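Local coordinates for Blo t 1 allergen (Blomia tropicalis, PDB 5JT8), which is a mite allergen of the papain cysteine protease family, probably a peptidase that its propeptide, still attached here, keeps inactive, at residues Tyr193-Gly198 with Tyr223-Tyr228; Gly271-Asp276 with Asn320-Asn325; Asn108-Leu113 with Val240-Gln245; Glu54-Val59 with Tyr70-Tyr75. One frame throughout, in Å; residues are numbered along the deposited sequence.

Overall arrangement
The four contacts sample a papain-like proenzyme from its propeptide to the far side of its protease part. Contact 4 lies within the I29 propeptide region, about 21 Å centre to centre from contact 2, whose loops come within about 6 Å of it at the nearest atoms. Contact 2 in turn touches contact 3, where Asn325 ND2 packs on Val240 CG2 at 4.1 Å. Contact 1 touches none of the others: it comes within about 9 Å of contact 3 at the nearest atoms, and it and contact 4 lie on opposite sides of the chain's centre, their centres about 38 Å apart. The oxidised Cys137, probably the catalytic cysteine of this family, belongs to none of the four.

Contact 1: residues Tyr193-Gly198 with Tyr223-Tyr228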
loop_
_atom_site.group_PDB
_atom_site.type_symbol
_atom_site.label_atom_id
_atom_site.label_comp_id
_atom_site.label_asym_id
_atom_site.label_seq_id
_atom_site.Cartn_x
_atom_site.Cartn_y
_atom_site.Cartn_z
ATOM N N TYR A 193 12.004 11.611 5.455
ATOM C CA TYR A 193 13.267 10.953 5.716
ATOM C C TYR A 193 14.082 10.861 4.421
ATOM O O TYR A 193 15.301 11.003 4.418
ATOM C CB TYR A 193 13.019 9.573 6.314
ATOM C CG TYR A 193 14.277 8.851 6.690
ATOM C CD1 TYR A 193 14.948 8.066 5.758
ATOM C CD2 TYR A 193 14.801 8.952 7.981
ATOM C CE1 TYR A 193 16.110 7.413 6.086
ATOM C CE2 TYR A 193 15.966 8.290 8.327
ATOM C CZ TYR A 193 16.612 7.517 7.377
ATOM O OH TYR A 193 17.764 6.852 7.701
ATOM N N MET A 194 13.390 10.652 3.316
ATOM C CA MET A 194 14.048 10.555 2.025
ATOM C C MET A 194 14.654 11.894 1.602
ATOM O O MET A 194 15.652 11.936 0.893
ATOM C CB MET A 194 13.054 10.053 0.982
ATOM C CG MET A 194 12.806 8.566 1.087
ATOM S SD MET A 194 11.969 8.007 -0.396
ATOM C CE MET A 194 10.706 6.962 0.326
ATOM N N ILE A 195 14.067 12.988 2.069
ATOM C CA ILE A 195 14.627 14.313 1.818
ATOM C C ILE A 195 15.835 14.584 2.688
ATOM O O ILE A 195 16.913 14.932 2.198
ATOM C CB ILE A 195 13.577 15.423 2.069
ATOM C CG1 ILE A 195 12.483 15.377 1.002
ATOM C CG2 ILE A 195 14.229 16.808 2.091
ATOM C CD1 ILE A 195 11.231 16.115 1.422
ATOM N N ARG A 196 15.665 14.430 3.993
ATOM C CA ARG A 196 16.686 14.904 4.914
ATOM C C ARG A 196 17.889 13.975 4.987
ATOM O O ARG A 196 19.011 14.416 5.245
ATOM C CB ARG A 196 16.075 15.095 6.301
ATOM C CG ARG A 196 14.963 16.133 6.326
ATOM C CD ARG A 196 14.296 16.213 7.691
ATOM N NE ARG A 196 13.141 17.108 7.672
ATOM C CZ ARG A 196 12.259 17.226 8.662
ATOM N NH1 ARG A 196 12.389 16.500 9.770
ATOM N NH2 ARG A 196 11.241 18.066 8.542
ATOM N N THR A 197 17.660 12.686 4.760
ATOM C CA THR A 197 18.697 11.666 4.990
ATOM C C THR A 197 18.954 10.818 3.743
ATOM O O THR A 197 20.089 10.485 3.433
ATOM C CB THR A 197 18.294 10.733 6.148
ATOM O OG1 THR A 197 18.037 11.517 7.320
ATOM C CG2 THR A 197 19.391 9.689 6.455
ATOM N N GLY A 198 17.883 10.494 3.022
ATOM C CA GLY A 198 17.946 9.577 1.897
ATOM C C GLY A 198 17.982 8.118 2.322
ATOM O O GLY A 198 18.314 7.807 3.458
ATOM N N TYR A 223 19.612 7.547 -1.883
ATOM C CA TYR A 223 18.676 8.109 -2.844
ATOM C C TYR A 223 17.667 8.999 -2.132
ATOM O O TYR A 223 17.026 8.580 -1.170
ATOM C CB TYR A 223 17.986 6.984 -3.612
ATOM C CG TYR A 223 18.989 6.203 -4.412
ATOM C CD1 TYR A 223 19.737 5.186 -3.826
ATOM C CD2 TYR A 223 19.237 6.522 -5.741
ATOM C CE1 TYR A 223 20.689 4.483 -4.558
ATOM C CE2 TYR A 223 20.181 5.823 -6.483
ATOM C CZ TYR A 223 20.907 4.810 -5.889
ATOM O OH TYR A 223 21.847 4.126 -6.627
ATOM N N HIS A 224 17.537 10.229 -2.606
ATOM C CA HIS A 224 16.646 11.192 -1.983
ATOM C C HIS A 224 15.446 11.471 -2.857
ATOM O O HIS A 224 15.416 11.090 -4.014
ATOM C CB HIS A 224 17.375 12.511 -1.724
ATOM C CG HIS A 224 18.590 12.376 -0.867
ATOM N ND1 HIS A 224 18.592 12.701 0.474
ATOM C CD2 HIS A 224 19.845 11.952 -1.155
ATOM C CE1 HIS A 224 19.798 12.486 0.973
ATOM N NE2 HIS A 224 20.576 12.035 0.006
ATOM N N VAL A 225 14.465 12.154 -2.287
ATOM C CA VAL A 225 13.539 12.956 -3.072
ATOM C C VAL A 225 13.780 14.392 -2.579
ATOM O O VAL A 225 14.483 14.583 -1.604
ATOM C CB VAL A 225 12.074 12.532 -2.883
ATOM C CG1 VAL A 225 11.900 11.021 -3.132
ATOM C CG2 VAL A 225 11.591 12.892 -1.478
ATOM N N SER A 226 13.229 15.396 -3.241
ATOM C CA SER A 226 13.449 16.766 -2.788
ATOM C C SER A 226 12.217 17.364 -2.114
ATOM O O SER A 226 12.299 18.405 -1.460
ATOM C CB SER A 226 13.830 17.643 -3.958
ATOM O OG SER A 226 12.661 17.958 -4.690
ATOM N N GLY A 227 11.065 16.730 -2.307
ATOM C CA GLY A 227 9.835 17.256 -1.744
ATOM C C GLY A 227 8.674 16.307 -1.941
ATOM O O GLY A 227 8.772 15.306 -2.664
ATOM N N TYR A 228 7.568 16.613 -1.276
ATOM C CA TYR A 228 6.351 15.834 -1.421
ATOM C C TYR A 228 5.161 16.711 -1.068
ATOM O O TYR A 228 5.307 17.711 -0.367
ATOM C CB TYR A 228 6.390 14.597 -0.527
ATOM C CG TYR A 228 6.448 14.924 0.947
ATOM C CD1 TYR A 228 7.663 15.143 1.579
ATOM C CD2 TYR A 228 5.285 15.016 1.710
ATOM C CE1 TYR A 228 7.720 15.430 2.934
ATOM C CE2 TYR A 228 5.337 15.315 3.068
ATOM C CZ TYR A 228 6.546 15.520 3.668
ATOM O OH TYR A 228 6.595 15.804 5.015
HETATM O O HOH W 1 17.265 15.892 -0.265
#
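The imidazole of His224 overlaps the backbone of Gly198, whose CA sits over one ring face, 3.7 Å from the centroid, in a CH-pi contact. With CG anti to the carbonyl carbon (chi1 -58°), the ring is brought against the end of helix 187-196, where Thr197 is the first residue to leave helical geometry. There His224 ND1 donates to Ile195 O at 3.3 Å, approaching from above the carbonyl plane, and makes a weak bond to Met194 O. The latter oxygen also receives a weak bond from Val225 N at 3.4 Å. These links illustrate how a loop side chain can serve carbonyls in the last turn of a helix; a water adds a further bond to Ile195 O at 2.7 Å. Beside this polar patch, Ile195 crosses Val225 at about a right angle, Ile195 CG1 meeting Val225 CG2 at 3.6 Å, and Ile195 CD1 reaches the edge of the Tyr228 ring, 3.7 Å from Tyr228 CD1. Met194 also rests on Ala142 and Ala146 of helix 139-154. Tyr228 leans on Phe191 of helix 187-196, while Ser226 and Gly227 form a classic beta bulge facing Thr332, where strand 227-230 pairs antiparallel with strand 329-332.

Contact 2: residues Gly271-Asp276 with Asn320-Asn325; sequences GVAYND and NSLGIN. With NO3 (nitrate ion), chain H; NO3 (nitrate ion), chain J.
Ser321 and Leu322 bind the backbone of Val272 and Ala273 closely, whereas Asn275 and Asn320 touch more loosely and share a water. On the tight side, Ser321 OG donates in the carbonyl plane to Val272 O at 2.6 Å; the hydroxyl, placed anti to its own N (chi1 176°), also accepts from a water that takes the N-H of Val272. One residue on, Leu322 N reaches Ala273 O at 2.8 Å, from above that carbonyl plane. The CD2 methyl of Leu322 then lies against both Val272 CG1, at 3.6 Å, and Ala273 CB, at 3.7 Å. The first loop bends here in a type II beta turn, Ala273 to Asp276, with Asn275 at its positive-phi third position. One loop follows strand 268-269 and the other follows strand 312-316, two strands that pair in parallel within the sheet of the papain-like domain. Asp276 OD2 is hydrogen-bonded to His255 ND1, while Asp276 CB lies 3.5 Å from Leu322 C. Toward solvent, the shared water joins Asn275 OD1 to Asn320 ND2. Asn275 ND2 donates to one nitrate and Ala273 N to another, both ions probably from the crystallisation liquor, and the exposed Tyr274 ring stacks on His319.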
loop_
_atom_site.group_PDB
_atom_site.type_symbol
_atom_site.label_atom_id
_atom_site.label_comp_id
_atom_site.label_asym_id
_atom_site.label_seq_id
_atom_site.Cartn_x
_atom_site.Cartn_y
_atom_site.Cartn_z
ATOM N N GLY A 271 -18.697 -1.300 -6.046
ATOM C CA GLY A 271 -19.664 -1.199 -4.966
ATOM C C GLY A 271 -19.156 -1.491 -3.561
ATOM O O GLY A 271 -19.920 -1.906 -2.705
ATOM N N VAL A 272 -17.872 -1.274 -3.304
ATOM C CA VAL A 272 -17.348 -1.518 -1.963
ATOM C C VAL A 272 -17.024 -0.215 -1.219
ATOM O O VAL A 272 -16.270 0.636 -1.723
ATOM C CB VAL A 272 -16.078 -2.411 -2.008
ATOM C CG1 VAL A 272 -15.401 -2.444 -0.655
ATOM C CG2 VAL A 272 -16.429 -3.814 -2.466
ATOM N N ALA A 273 -17.629 -0.067 -0.038
ATOM C CA ALA A 273 -17.231 0.928 0.961
ATOM C C ALA A 273 -17.117 2.330 0.392
ATOM O O ALA A 273 -16.056 2.945 0.454
ATOM C CB ALA A 273 -15.898 0.521 1.606
ATOM N N TYR A 274 -18.209 2.816 -0.176
ATOM C CA TYR A 274 -18.260 4.153 -0.735
ATOM C C TYR A 274 -17.959 5.204 0.330
ATOM O O TYR A 274 -18.490 5.138 1.435
ATOM C CB TYR A 274 -19.632 4.411 -1.360
ATOM C CG TYR A 274 -19.825 3.781 -2.728
ATOM C CD1 TYR A 274 -18.881 2.905 -3.256
ATOM C CD2 TYR A 274 -20.939 4.089 -3.505
ATOM C CE1 TYR A 274 -19.051 2.342 -4.506
ATOM C CE2 TYR A 274 -21.116 3.525 -4.757
ATOM C CZ TYR A 274 -20.171 2.657 -5.249
ATOM O OH TYR A 274 -20.342 2.106 -6.494
ATOM N N ASN A 275 -17.087 6.155 -0.002
ATOM C CA ASN A 275 -16.737 7.250 0.911
ATOM C C ASN A 275 -16.217 6.767 2.261
ATOM O O ASN A 275 -16.490 7.383 3.290
ATOM C CB ASN A 275 -17.946 8.168 1.141
ATOM C CG ASN A 275 -18.634 8.565 -0.155
ATOM O OD1 ASN A 275 -18.021 9.163 -1.050
ATOM N ND2 ASN A 275 -19.913 8.222 -0.270
ATOM N N ASP A 276 -15.477 5.663 2.264
ATOM C CA ASP A 276 -14.945 5.114 3.509
ATOM C C ASP A 276 -14.049 6.095 4.277
ATOM O O ASP A 276 -13.112 6.679 3.713
ATOM C CB ASP A 276 -14.159 3.849 3.217
ATOM C CG ASP A 276 -14.152 2.899 4.385
ATOM O OD1 ASP A 276 -14.258 3.370 5.544
ATOM O OD2 ASP A 276 -14.071 1.685 4.135
ATOM N N ASN A 320 -14.995 7.406 -4.077
ATOM C CA ASN A 320 -14.064 7.344 -2.956
ATOM C C ASN A 320 -14.142 5.981 -2.308
ATOM O O ASN A 320 -14.243 5.862 -1.091
ATOM C CB ASN A 320 -14.354 8.437 -1.905
ATOM C CG ASN A 320 -13.284 8.481 -0.809
ATOM O OD1 ASN A 320 -12.170 7.967 -0.996
ATOM N ND2 ASN A 320 -13.627 9.062 0.343
ATOM N N SER A 321 -14.173 4.955 -3.147
ATOM C CA SER A 321 -14.299 3.593 -2.673
ATOM C C SER A 321 -13.151 3.271 -1.713
ATOM O O SER A 321 -11.985 3.543 -2.015
ATOM C CB SER A 321 -14.315 2.621 -3.858
ATOM O OG SER A 321 -14.352 1.291 -3.400
ATOM N N LEU A 322 -13.498 2.731 -0.550
ATOM C CA LEU A 322 -12.505 2.351 0.452
ATOM C C LEU A 322 -11.576 3.497 0.877
ATOM O O LEU A 322 -10.469 3.242 1.314
ATOM C CB LEU A 322 -11.652 1.188 -0.071
ATOM C CG LEU A 322 -12.361 -0.131 -0.360
ATOM C CD1 LEU A 322 -11.542 -0.936 -1.334
ATOM C CD2 LEU A 322 -12.576 -0.933 0.928
ATOM N N GLY A 323 -12.014 4.745 0.714
ATOM C CA GLY A 323 -11.216 5.902 1.106
ATOM C C GLY A 323 -9.968 6.183 0.266
ATOM O O GLY A 323 -9.056 6.883 0.711
ATOM N N ILE A 324 -9.940 5.654 -0.953
ATOM C CA ILE A 324 -8.835 5.859 -1.889
ATOM C C ILE A 324 -8.461 7.337 -2.082
ATOM O O ILE A 324 -7.276 7.678 -2.163
ATOM C CB ILE A 324 -9.188 5.240 -3.262
ATOM C CG1 ILE A 324 -8.965 3.729 -3.223
ATOM C CG2 ILE A 324 -8.393 5.885 -4.411
ATOM C CD1 ILE A 324 -9.657 3.003 -4.374
ATOM N N ASN A 325 -9.467 8.207 -2.137
ATOM C CA ASN A 325 -9.231 9.643 -2.315
ATOM C C ASN A 325 -8.912 10.434 -1.039
ATOM O O ASN A 325 -8.774 11.655 -1.092
ATOM C CB ASN A 325 -10.457 10.305 -2.965
ATOM C CG ASN A 325 -10.796 9.728 -4.323
ATOM O OD1 ASN A 325 -11.135 8.551 -4.445
ATOM N ND2 ASN A 325 -10.727 10.572 -5.357
HETATM N N NO3 H . -18.435 -2.860 1.865
HETATM O O1 NO3 H . -19.318 -2.482 1.034
HETATM O O2 NO3 H . -17.820 -1.993 2.556
HETATM O O3 NO3 H . -18.166 -4.091 2.014
HETATM N N NO3 J . -21.593 7.642 -3.931
HETATM O O1 NO3 J . -22.487 7.081 -4.632
HETATM O O2 NO3 J . -21.835 7.932 -2.725
HETATM O O3 NO3 J . -20.459 7.908 -4.432
HETATM O O HOH W 2 -15.767 -0.331 -5.148
HETATM O O HOH W 3 -16.099 10.601 0.387
#

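Contact 3: residues Asn108-Leu113 with Val240-Gln245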
loop_
_atom_site.group_PDB
_atom_site.type_symbol
_atom_site.label_atom_id
_atom_site.label_comp_id
_atom_site.label_asym_id
_atom_site.label_seq_id
_atom_site.Cartn_x
_atom_site.Cartn_y
_atom_site.Cartn_z
ATOM N N ASN A 108 -7.772 24.629 -11.329
ATOM C CA ASN A 108 -8.651 23.763 -12.119
ATOM C C ASN A 108 -8.612 24.063 -13.599
ATOM O O ASN A 108 -9.657 24.149 -14.255
ATOM C CB ASN A 108 -10.098 23.880 -11.615
ATOM C CG ASN A 108 -10.985 22.741 -12.104
ATOM O OD1 ASN A 108 -10.578 21.576 -12.105
ATOM N ND2 ASN A 108 -12.203 23.078 -12.531
ATOM N N THR A 109 -7.410 24.210 -14.134
ATOM C CA THR A 109 -7.286 24.657 -15.507
ATOM C C THR A 109 -6.590 23.650 -16.412
ATOM O O THR A 109 -6.281 23.962 -17.563
ATOM C CB THR A 109 -6.532 25.980 -15.569
ATOM O OG1 THR A 109 -5.207 25.790 -15.052
ATOM C CG2 THR A 109 -7.264 27.050 -14.746
ATOM N N TYR A 110 -6.342 22.447 -15.903
ATOM C CA TYR A 110 -5.758 21.406 -16.736
ATOM C C TYR A 110 -6.830 20.899 -17.705
ATOM O O TYR A 110 -8.011 20.810 -17.354
ATOM C CB TYR A 110 -5.156 20.268 -15.887
ATOM C CG TYR A 110 -6.065 19.653 -14.829
ATOM C CD1 TYR A 110 -6.914 18.580 -15.134
ATOM C CD2 TYR A 110 -6.054 20.130 -13.520
ATOM C CE1 TYR A 110 -7.732 18.017 -14.163
ATOM C CE2 TYR A 110 -6.869 19.581 -12.544
ATOM C CZ TYR A 110 -7.704 18.528 -12.867
ATOM O OH TYR A 110 -8.509 18.001 -11.883
ATOM N N GLY A 111 -6.411 20.606 -18.934
ATOM C CA GLY A 111 -7.336 20.407 -20.038
ATOM C C GLY A 111 -8.248 19.208 -19.894
ATOM O O GLY A 111 -9.202 19.218 -19.112
ATOM N N SER A 112 -7.959 18.174 -20.676
ATOM C CA SER A 112 -8.723 16.936 -20.640
ATOM C C SER A 112 -7.786 15.804 -20.265
ATOM O O SER A 112 -6.577 15.898 -20.467
ATOM C CB SER A 112 -9.389 16.660 -21.990
ATOM O OG SER A 112 -8.442 16.756 -23.042
ATOM N N LEU A 113 -8.341 14.736 -19.714
ATOM C CA LEU A 113 -7.531 13.609 -19.284
ATOM C C LEU A 113 -7.742 12.422 -20.217
ATOM O O LEU A 113 -8.858 12.179 -20.667
ATOM C CB LEU A 113 -7.872 13.224 -17.841
ATOM C CG LEU A 113 -7.602 14.308 -16.793
ATOM C CD1 LEU A 113 -8.236 13.993 -15.440
ATOM C CD2 LEU A 113 -6.106 14.517 -16.644
ATOM N N VAL A 240 -6.690 13.695 -8.688
ATOM C CA VAL A 240 -5.808 12.561 -8.448
ATOM C C VAL A 240 -5.214 12.074 -9.758
ATOM O O VAL A 240 -4.005 11.908 -9.843
ATOM C CB VAL A 240 -6.537 11.413 -7.732
ATOM C CG1 VAL A 240 -5.621 10.212 -7.621
ATOM C CG2 VAL A 240 -6.963 11.878 -6.339
ATOM N N MET A 241 -6.053 11.884 -10.781
ATOM C CA MET A 241 -5.588 11.439 -12.104
ATOM C C MET A 241 -4.593 12.417 -12.706
ATOM O O MET A 241 -3.557 12.027 -13.254
ATOM C CB MET A 241 -6.761 11.256 -13.095
ATOM C CG MET A 241 -7.764 10.163 -12.712
ATOM S SD MET A 241 -9.417 10.397 -13.452
ATOM C CE MET A 241 -9.059 10.065 -15.149
ATOM N N TYR A 242 -4.920 13.696 -12.640
ATOM C CA TYR A 242 -3.971 14.690 -13.104
ATOM C C TYR A 242 -2.636 14.677 -12.325
ATOM O O TYR A 242 -1.552 14.812 -12.916
ATOM C CB TYR A 242 -4.583 16.076 -13.025
ATOM C CG TYR A 242 -3.748 17.026 -13.805
ATOM C CD1 TYR A 242 -3.746 16.986 -15.196
ATOM C CD2 TYR A 242 -2.892 17.910 -13.164
ATOM C CE1 TYR A 242 -2.941 17.832 -15.928
ATOM C CE2 TYR A 242 -2.094 18.766 -13.876
ATOM C CZ TYR A 242 -2.125 18.731 -15.256
ATOM O OH TYR A 242 -1.326 19.591 -15.969
ATOM N N THR A 243 -2.724 14.553 -11.001
ATOM C CA THR A 243 -1.520 14.451 -10.161
ATOM C C THR A 243 -0.668 13.260 -10.585
ATOM O O THR A 243 0.549 13.369 -10.723
ATOM C CB THR A 243 -1.901 14.338 -8.675
ATOM O OG1 THR A 243 -2.583 15.539 -8.283
ATOM C CG2 THR A 243 -0.651 14.094 -7.779
ATOM N N ILE A 244 -1.326 12.132 -10.841
ATOM C CA ILE A 244 -0.639 10.925 -11.283
ATOM C C ILE A 244 0.032 11.156 -12.622
ATOM O O ILE A 244 1.175 10.749 -12.832
ATOM C CB ILE A 244 -1.609 9.744 -11.376
ATOM C CG1 ILE A 244 -1.989 9.283 -9.964
ATOM C CG2 ILE A 244 -0.998 8.596 -12.194
ATOM C CD1 ILE A 244 -3.197 8.338 -9.936
ATOM N N GLN A 245 -0.681 11.822 -13.525
ATOM C CA GLN A 245 -0.130 12.136 -14.832
ATOM C C GLN A 245 1.091 13.072 -14.748
ATOM O O GLN A 245 2.090 12.842 -15.437
ATOM C CB GLN A 245 -1.195 12.768 -15.732
ATOM C CG GLN A 245 -0.701 12.986 -17.165
ATOM C CD GLN A 245 -1.751 13.587 -18.109
ATOM O OE1 GLN A 245 -1.881 13.157 -19.252
ATOM N NE2 GLN A 245 -2.463 14.596 -17.643
#
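Tyr110 and Tyr242 are brought face to face by different first torsions: in Tyr110 CG stands between the backbone N and carbonyl carbon (chi1 52°), in Tyr242 it lies anti to the backbone N (chi1 -166°). The rings form an offset stack, centroids 4.2 Å apart and planes only 13° from parallel, with the side chains running past each other in opposite directions. Each CB consequently covers the partner's ring in a CH-pi contact: Tyr110 CB lies 3.5 Å from the Tyr242 centroid and Tyr242 CB 3.9 Å from that of Tyr110. Tyr110 OH is hydrogen-bonded to Asp239 OD1, on the same helix as Tyr242. This is a worked case of an irregular linker laid over a surface helix. Residues 108-113 belong to the stretch between helix 94-100 and strand 117-118, probably where propeptide passes into protease. From helix 237-247, Ile244 packs on Leu285 and Trp288 of the long strand 281-291, and Met241 also reaches Trp288. Leu113 divides its methyls. Leu113 CD2 meets the edge of the Tyr242 ring in plane, 3.7 Å from Tyr242 CD1, and lies 3.8 Å from Gln245 NE2; Leu113 CD1 turns to Met241, touching Met241 CB at 3.9 Å and the methyl CE of its bent chain.

Contact 4: residues Glu54-Val59 with Tyr70-Tyr75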
loop_
_atom_site.group_PDB
_atom_site.type_symbol
_atom_site.label_atom_id
_atom_site.label_comp_id
_atom_site.label_asym_id
_atom_site.label_seq_id
_atom_site.Cartn_x
_atom_site.Cartn_y
_atom_site.Cartn_z
ATOM N N GLU A 54 -13.318 -19.674 8.254
ATOM C CA GLU A 54 -14.302 -18.630 7.996
ATOM C C GLU A 54 -13.800 -17.651 6.913
ATOM O O GLU A 54 -14.606 -17.024 6.219
ATOM C CB GLU A 54 -14.640 -17.884 9.301
ATOM C CG GLU A 54 -16.132 -17.524 9.563
ATOM C CD GLU A 54 -17.137 -18.687 9.498
ATOM O OE1 GLU A 54 -16.732 -19.873 9.454
ATOM O OE2 GLU A 54 -18.358 -18.395 9.540
ATOM N N GLN A 55 -12.480 -17.522 6.763
ATOM C CA GLN A 55 -11.936 -16.733 5.654
ATOM C C GLN A 55 -12.068 -17.534 4.372
ATOM O O GLN A 55 -12.407 -16.984 3.330
ATOM C CB GLN A 55 -10.469 -16.333 5.879
ATOM C CG GLN A 55 -10.265 -15.034 6.650
ATOM C CD GLN A 55 -10.801 -13.805 5.918
ATOM O OE1 GLN A 55 -10.173 -13.289 4.988
ATOM N NE2 GLN A 55 -11.961 -13.325 6.347
ATOM N N LEU A 56 -11.804 -18.837 4.452
ATOM C CA LEU A 56 -12.003 -19.715 3.304
ATOM C C LEU A 56 -13.477 -19.775 2.955
ATOM O O LEU A 56 -13.852 -19.829 1.783
ATOM C CB LEU A 56 -11.479 -21.122 3.577
ATOM C CG LEU A 56 -11.679 -22.058 2.381
ATOM C CD1 LEU A 56 -10.881 -21.578 1.177
ATOM C CD2 LEU A 56 -11.314 -23.477 2.727
ATOM N N LYS A 57 -14.309 -19.766 3.990
ATOM C CA LYS A 57 -15.751 -19.716 3.802
ATOM C C LYS A 57 -16.150 -18.447 3.033
ATOM O O LYS A 57 -16.901 -18.513 2.057
ATOM C CB LYS A 57 -16.463 -19.775 5.152
ATOM C CG LYS A 57 -17.961 -19.944 5.059
ATOM C CD LYS A 57 -18.598 -19.912 6.441
ATOM C CE LYS A 57 -20.071 -20.284 6.394
ATOM N NZ LYS A 57 -20.631 -20.411 7.769
ATOM N N TRP A 58 -15.633 -17.298 3.463
ATOM C CA TRP A 58 -15.938 -16.034 2.789
ATOM C C TRP A 58 -15.478 -16.045 1.331
ATOM O O TRP A 58 -16.147 -15.489 0.463
ATOM C CB TRP A 58 -15.297 -14.846 3.517
ATOM C CG TRP A 58 -15.763 -13.526 2.968
ATOM C CD1 TRP A 58 -16.785 -12.751 3.448
ATOM C CD2 TRP A 58 -15.250 -12.839 1.818
ATOM N NE1 TRP A 58 -16.932 -11.624 2.675
ATOM C CE2 TRP A 58 -16.002 -11.654 1.667
ATOM C CE3 TRP A 58 -14.222 -13.106 0.908
ATOM C CZ2 TRP A 58 -15.761 -10.743 0.641
ATOM C CZ3 TRP A 58 -13.984 -12.204 -0.108
ATOM C CH2 TRP A 58 -14.752 -11.034 -0.233
ATOM N N VAL A 59 -14.330 -16.671 1.075
ATOM C CA VAL A 59 -13.753 -16.719 -0.264
ATOM C C VAL A 59 -14.625 -17.523 -1.220
ATOM O O VAL A 59 -14.990 -17.039 -2.287
ATOM C CB VAL A 59 -12.324 -17.321 -0.251
ATOM C CG1 VAL A 59 -11.856 -17.631 -1.669
ATOM C CG2 VAL A 59 -11.349 -16.374 0.431
ATOM N N TYR A 70 -11.769 -13.851 -5.888
ATOM C CA TYR A 70 -11.224 -13.725 -4.534
ATOM C C TYR A 70 -10.424 -14.973 -4.173
ATOM O O TYR A 70 -10.716 -16.062 -4.673
ATOM C CB TYR A 70 -12.337 -13.485 -3.512
ATOM C CG TYR A 70 -13.159 -12.261 -3.817
ATOM C CD1 TYR A 70 -12.697 -11.000 -3.483
ATOM C CD2 TYR A 70 -14.389 -12.367 -4.467
ATOM C CE1 TYR A 70 -13.428 -9.871 -3.771
ATOM C CE2 TYR A 70 -15.132 -11.235 -4.760
ATOM C CZ TYR A 70 -14.640 -9.990 -4.410
ATOM O OH TYR A 70 -15.356 -8.850 -4.684
ATOM N N ALA A 71 -9.408 -14.823 -3.322
ATOM C CA ALA A 71 -8.549 -15.959 -2.979
ATOM C C ALA A 71 -7.803 -15.803 -1.656
ATOM O O ALA A 71 -7.334 -14.711 -1.308
ATOM C CB ALA A 71 -7.544 -16.211 -4.099
ATOM N N ILE A 72 -7.715 -16.918 -0.934
ATOM C CA ILE A 72 -6.842 -17.088 0.221
ATOM C C ILE A 72 -5.438 -16.512 -0.006
ATOM O O ILE A 72 -4.891 -16.605 -1.106
ATOM C CB ILE A 72 -6.705 -18.596 0.559
ATOM C CG1 ILE A 72 -8.071 -19.188 0.897
ATOM C CG2 ILE A 72 -5.708 -18.825 1.686
ATOM C CD1 ILE A 72 -8.752 -18.491 2.054
ATOM N N ASN A 73 -4.861 -15.915 1.033
ATOM C CA ASN A 73 -3.461 -15.531 1.000
ATOM C C ASN A 73 -2.808 -15.696 2.368
ATOM O O ASN A 73 -3.431 -16.203 3.312
ATOM C CB ASN A 73 -3.314 -14.089 0.521
ATOM C CG ASN A 73 -4.192 -13.136 1.297
ATOM O OD1 ASN A 73 -4.002 -12.936 2.503
ATOM N ND2 ASN A 73 -5.166 -12.539 0.610
ATOM N N GLU A 74 -1.563 -15.236 2.466
ATOM C CA GLU A 74 -0.736 -15.373 3.669
ATOM C C GLU A 74 -1.411 -14.846 4.939
ATOM O O GLU A 74 -1.084 -15.268 6.051
ATOM C CB GLU A 74 0.601 -14.647 3.463
ATOM C CG GLU A 74 0.464 -13.130 3.324
ATOM C CD GLU A 74 1.803 -12.407 3.261
ATOM O OE1 GLU A 74 2.506 -12.372 4.295
ATOM O OE2 GLU A 74 2.153 -11.878 2.180
ATOM N N TYR A 75 -2.355 -13.930 4.769
ATOM C CA TYR A 75 -2.995 -13.273 5.898
ATOM C C TYR A 75 -4.324 -13.911 6.300
ATOM O O TYR A 75 -4.952 -13.472 7.261
ATOM C CB TYR A 75 -3.238 -11.801 5.570
ATOM C CG TYR A 75 -1.994 -10.986 5.302
ATOM C CD1 TYR A 75 -0.996 -10.865 6.267
ATOM C CD2 TYR A 75 -1.837 -10.298 4.095
ATOM C CE1 TYR A 75 0.134 -10.113 6.031
ATOM C CE2 TYR A 75 -0.712 -9.541 3.853
ATOM C CZ TYR A 75 0.269 -9.448 4.822
ATOM O OH TYR A 75 1.390 -8.684 4.582
#
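Apolar and aromatic packing joins residues 54-59 of the long propeptide helix 42-62 to the chain 70-75, whose first three residues pass beside it, within the I29 inhibitor region. Its aromatic part is a T-shaped pair: the CZ3-CH2 edge of Trp58 points at the face of Tyr70, with the planes at 79°. The centroids of the six-membered ring and the phenol are 5.1 Å apart. Trp58 CG is anti to the backbone N (chi1 -171°), which carries the indole out along the helix flank, where it also stacks on His62 and meets Tyr260 of the protease part edge-to-face. The spacing is consistent with the ERFNIN motif of cathepsin L-like propeptides, Gln55, Val59 and Asn63 falling at the motif's last three positions, and Ala71, Asn73 and Tyr75 fall where the GNFD motif would lie. From this run Ile72 sends its CD1 methyl against the helix, 3.7 Å from both Leu56 CA and Val59 CG2, while Ile72 CG1 meets Leu56 CD1 at 3.7 Å. Val59 CG1 in turn lies 3.6 Å from Tyr70 O. Past Ile72, Asn73 OD1 takes the N-H of Tyr75 in plane on a lone pair, an Asx turn, and Tyr75 OH bonds to Gly132 O.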